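Local coordinates for putative gdp-fucose protein o-fucosyltransferase 1 (Caenorhabditis elegans, PDB 3ZY2) that is a putative protein O-fucosyltransferase of the GT-B type that binds guanosine-5'-diphosphate, at residues Pro124-Ile129 against Val168-Ser173. Residues are numbered along the deposited sequence; the frame is centred on the assembly and turned at random.
Sequences PYWDQI and VLAFSS
Trp126 carries this contact, reaching from helix 122-128 to the C-terminal end of strand 168-171, where Ser172 takes its indole N-H. From CB, which points toward the strand, the side chain swings CG to the side remote from its own carbonyl carbon (chi1 -63°), and the indole meets the other segment with its edge. CD1 of Trp126 passes 3.6 Å from Ser172 OG. Next along the edge, Trp126 NE1 donates a hydrogen bond of 2.8 Å to Ser172 OG. The bond is somewhat bent, 151° at the hydrogen, with the oxygen tilted 15° from the ring plane. Past CE2, Trp126 CZ2 lies 3.4 Å from Phe171 O, a carbonyl oxygen that faces the rim of the six-membered ring. Farthest out, Trp126 CH2 lies 4.4 Å from Ala170 CB, a loose apolar touch made obliquely. Tyr125 lays CD2 over one face of the indole, and Phe133 packs against Trp126 edge-to-face. Strand 168-171 lies between strands 10-13 and 95-98 of a parallel sheet, so the tryptophan ties the helix to its interior. Ser172 OG also hydrogen-bonds Ser116 O, a carbonyl that can only accept; the buried hydroxyl therefore donates there while accepting from Trp126, which probably fixes its hydrogen and leaves a lone pair for NE1.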
ATOM      1  N   PRO A 124       7.023  10.493  14.098  1.00 24.00           N
ATOM      2  CA  PRO A 124       7.000  10.588  15.567  1.00 24.07           C
ATOM      3  C   PRO A 124       6.912   9.240  16.299  1.00 22.98           C
ATOM      4  O   PRO A 124       7.532   9.091  17.358  1.00 23.50           O
ATOM      5  CB  PRO A 124       5.770  11.464  15.850  1.00 23.51           C
ATOM      6  CG  PRO A 124       5.652  12.313  14.611  1.00 24.12           C
ATOM      7  CD  PRO A 124       6.023  11.395  13.491  1.00 24.26           C
ATOM      8  N   TYR A 125       6.183   8.268  15.745  1.00 21.99           N
ATOM      9  CA  TYR A 125       6.081   6.942  16.363  1.00 21.52           C
ATOM     10  C   TYR A 125       7.428   6.250  16.506  1.00 21.90           C
ATOM     11  O   TYR A 125       7.821   5.833  17.609  1.00 22.48           O
ATOM     12  CB  TYR A 125       5.128   6.051  15.586  1.00 20.58           C
ATOM     13  CG  TYR A 125       4.833   4.762  16.293  1.00 18.32           C
ATOM     14  CD1 TYR A 125       3.753   4.679  17.168  1.00 18.23           C
ATOM     15  CD2 TYR A 125       5.607   3.618  16.070  1.00 17.52           C
ATOM     16  CE1 TYR A 125       3.460   3.512  17.829  1.00 17.67           C
ATOM     17  CE2 TYR A 125       5.305   2.420  16.714  1.00 19.13           C
ATOM     18  CZ  TYR A 125       4.237   2.383  17.603  1.00 17.34           C
ATOM     19  OH  TYR A 125       3.911   1.209  18.233  1.00 18.50           O
ATOM     20  N   TRP A 126       8.154   6.139  15.401  1.00 21.81           N
ATOM     21  CA  TRP A 126       9.451   5.470  15.449  1.00 22.26           C
ATOM     22  C   TRP A 126      10.499   6.335  16.151  1.00 23.81           C
ATOM     23  O   TRP A 126      11.358   5.790  16.843  1.00 23.87           O
ATOM     24  CB  TRP A 126       9.879   5.018  14.053  1.00 22.33           C
ATOM     25  CG  TRP A 126       8.930   3.988  13.465  1.00 20.77           C
ATOM     26  CD1 TRP A 126       8.018   4.196  12.460  1.00 20.57           C
ATOM     27  CD2 TRP A 126       8.771   2.607  13.864  1.00 19.92           C
ATOM     28  NE1 TRP A 126       7.329   3.036  12.191  1.00 19.38           N
ATOM     29  CE2 TRP A 126       7.762   2.046  13.040  1.00 19.64           C
ATOM     30  CE3 TRP A 126       9.380   1.792  14.831  1.00 20.25           C
ATOM     31  CZ2 TRP A 126       7.352   0.709  13.145  1.00 18.66           C
ATOM     32  CZ3 TRP A 126       8.975   0.446  14.927  1.00 19.59           C
ATOM     33  CH2 TRP A 126       7.958  -0.072  14.096  1.00 20.56           C
ATOM     34  N   ASP A 127      10.398   7.664  16.013  1.00 24.98           N
ATOM     35  CA  ASP A 127      11.272   8.603  16.743  1.00 27.51           C
ATOM     36  C   ASP A 127      11.170   8.371  18.246  1.00 28.01           C
ATOM     37  O   ASP A 127      12.186   8.384  18.955  1.00 29.00           O
ATOM     38  CB  ASP A 127      10.897  10.064  16.457  1.00 28.24           C
ATOM     39  CG  ASP A 127      11.542  10.616  15.200  1.00 31.20           C
ATOM     40  OD1 ASP A 127      12.402   9.941  14.592  1.00 32.05           O
ATOM     41  OD2 ASP A 127      11.187  11.772  14.844  1.00 33.88           O
ATOM     42  N   GLN A 128       9.942   8.157  18.720  1.00 27.53           N
ATOM     43  CA  GLN A 128       9.661   7.981  20.155  1.00 28.17           C
ATOM     44  C   GLN A 128      10.474   6.849  20.770  1.00 27.67           C
ATOM     45  O   GLN A 128      10.874   6.925  21.936  1.00 28.37           O
ATOM     46  CB  GLN A 128       8.163   7.768  20.403  1.00 28.10           C
ATOM     47  CG  GLN A 128       7.780   7.051  21.735  1.00 31.71           C
ATOM     48  CD  GLN A 128       8.202   7.796  22.999  1.00 36.67           C
ATOM     49  OE1 GLN A 128       8.423   9.012  22.992  1.00 39.09           O
ATOM     50  NE2 GLN A 128       8.322   7.055  24.102  1.00 37.34           N
ATOM     51  N   ILE A 129      10.716   5.810  19.982  1.00 26.61           N
ATOM     52  CA  ILE A 129      11.501   4.677  20.442  1.00 26.21           C
ATOM     53  C   ILE A 129      12.891   4.650  19.809  1.00 26.91           C
ATOM     54  O   ILE A 129      13.572   3.624  19.832  1.00 26.99           O
ATOM     55  CB  ILE A 129      10.727   3.326  20.295  1.00 24.78           C
ATOM     56  CG1 ILE A 129      10.340   3.040  18.836  1.00 24.98           C
ATOM     57  CG2 ILE A 129       9.523   3.303  21.237  1.00 24.64           C
ATOM     58  CD1 ILE A 129       9.908   1.580  18.584  1.00 24.85           C
ATOM     59  N   VAL A 168      13.384  -9.542  14.337  1.00 23.21           N
ATOM     60  CA  VAL A 168      12.277  -8.598  14.533  1.00 21.92           C
ATOM     61  C   VAL A 168      11.668  -8.220  13.189  1.00 21.51           C
ATOM     62  O   VAL A 168      12.343  -7.653  12.335  1.00 22.15           O
ATOM     63  CB  VAL A 168      12.710  -7.304  15.289  1.00 20.30           C
ATOM     64  CG1 VAL A 168      11.498  -6.331  15.400  1.00 20.51           C
ATOM     65  CG2 VAL A 168      13.279  -7.621  16.677  1.00 22.41           C
ATOM     66  N   LEU A 169      10.382  -8.511  12.994  1.00 21.32           N
ATOM     67  CA  LEU A 169       9.672  -8.008  11.832  1.00 21.70           C
ATOM     68  C   LEU A 169       9.059  -6.684  12.245  1.00 20.87           C
ATOM     69  O   LEU A 169       8.292  -6.641  13.208  1.00 20.65           O
ATOM     70  CB  LEU A 169       8.563  -8.980  11.396  1.00 21.91           C
ATOM     71  CG  LEU A 169       8.779 -10.238  10.549  1.00 26.80           C
ATOM     72  CD1 LEU A 169      10.227 -10.769  10.489  1.00 25.61           C
ATOM     73  CD2 LEU A 169       7.823 -11.337  10.948  1.00 24.40           C
ATOM     74  N   ALA A 170       9.392  -5.608  11.542  1.00 19.89           N
ATOM     75  CA  ALA A 170       8.918  -4.271  11.895  1.00 19.35           C
ATOM     76  C   ALA A 170       8.061  -3.676  10.797  1.00 19.37           C
ATOM     77  O   ALA A 170       8.521  -3.514   9.681  1.00 19.26           O
ATOM     78  CB  ALA A 170      10.097  -3.356  12.206  1.00 19.56           C
ATOM     79  N   PHE A 171       6.815  -3.341  11.122  1.00 18.29           N
ATOM     80  CA  PHE A 171       5.833  -2.859  10.143  1.00 19.14           C
ATOM     81  C   PHE A 171       5.410  -1.412  10.448  1.00 20.36           C
ATOM     82  O   PHE A 171       4.912  -1.123  11.545  1.00 20.28           O
ATOM     83  CB  PHE A 171       4.579  -3.739  10.189  1.00 18.34           C
ATOM     84  CG  PHE A 171       4.815  -5.203   9.920  1.00 17.64           C
ATOM     85  CD1 PHE A 171       5.131  -6.089  10.965  1.00 19.12           C
ATOM     86  CD2 PHE A 171       4.638  -5.729   8.635  1.00 18.89           C
ATOM     87  CE1 PHE A 171       5.305  -7.438  10.725  1.00 21.01           C
ATOM     88  CE2 PHE A 171       4.809  -7.074   8.400  1.00 18.45           C
ATOM     89  CZ  PHE A 171       5.162  -7.935   9.420  1.00 21.18           C
ATOM     90  N   SER A 172       5.577  -0.497   9.500  1.00 22.60           N
ATOM     91  CA  SER A 172       5.112   0.870   9.746  1.00 24.19           C
ATOM     92  C   SER A 172       3.612   0.992   9.535  1.00 23.86           C
ATOM     93  O   SER A 172       2.980   1.917  10.051  1.00 25.85           O
ATOM     94  CB  SER A 172       5.865   1.917   8.922  1.00 24.92           C
ATOM     95  OG  SER A 172       6.006   3.119   9.677  1.00 25.24           O
ATOM     96  N   SER A 173       3.038   0.039   8.809  1.00 23.31           N
ATOM     97  CA  SER A 173       1.593  -0.090   8.753  1.00 23.56           C
ATOM     98  C   SER A 173       1.176  -1.427   9.340  1.00 22.10           C
ATOM     99  O   SER A 173       1.761  -2.456   9.032  1.00 22.98           O
ATOM    100  CB  SER A 173       1.093   0.027   7.323  1.00 24.10           C
ATOM    101  OG  SER A 173       1.109   1.382   6.921  1.00 27.13           O
TER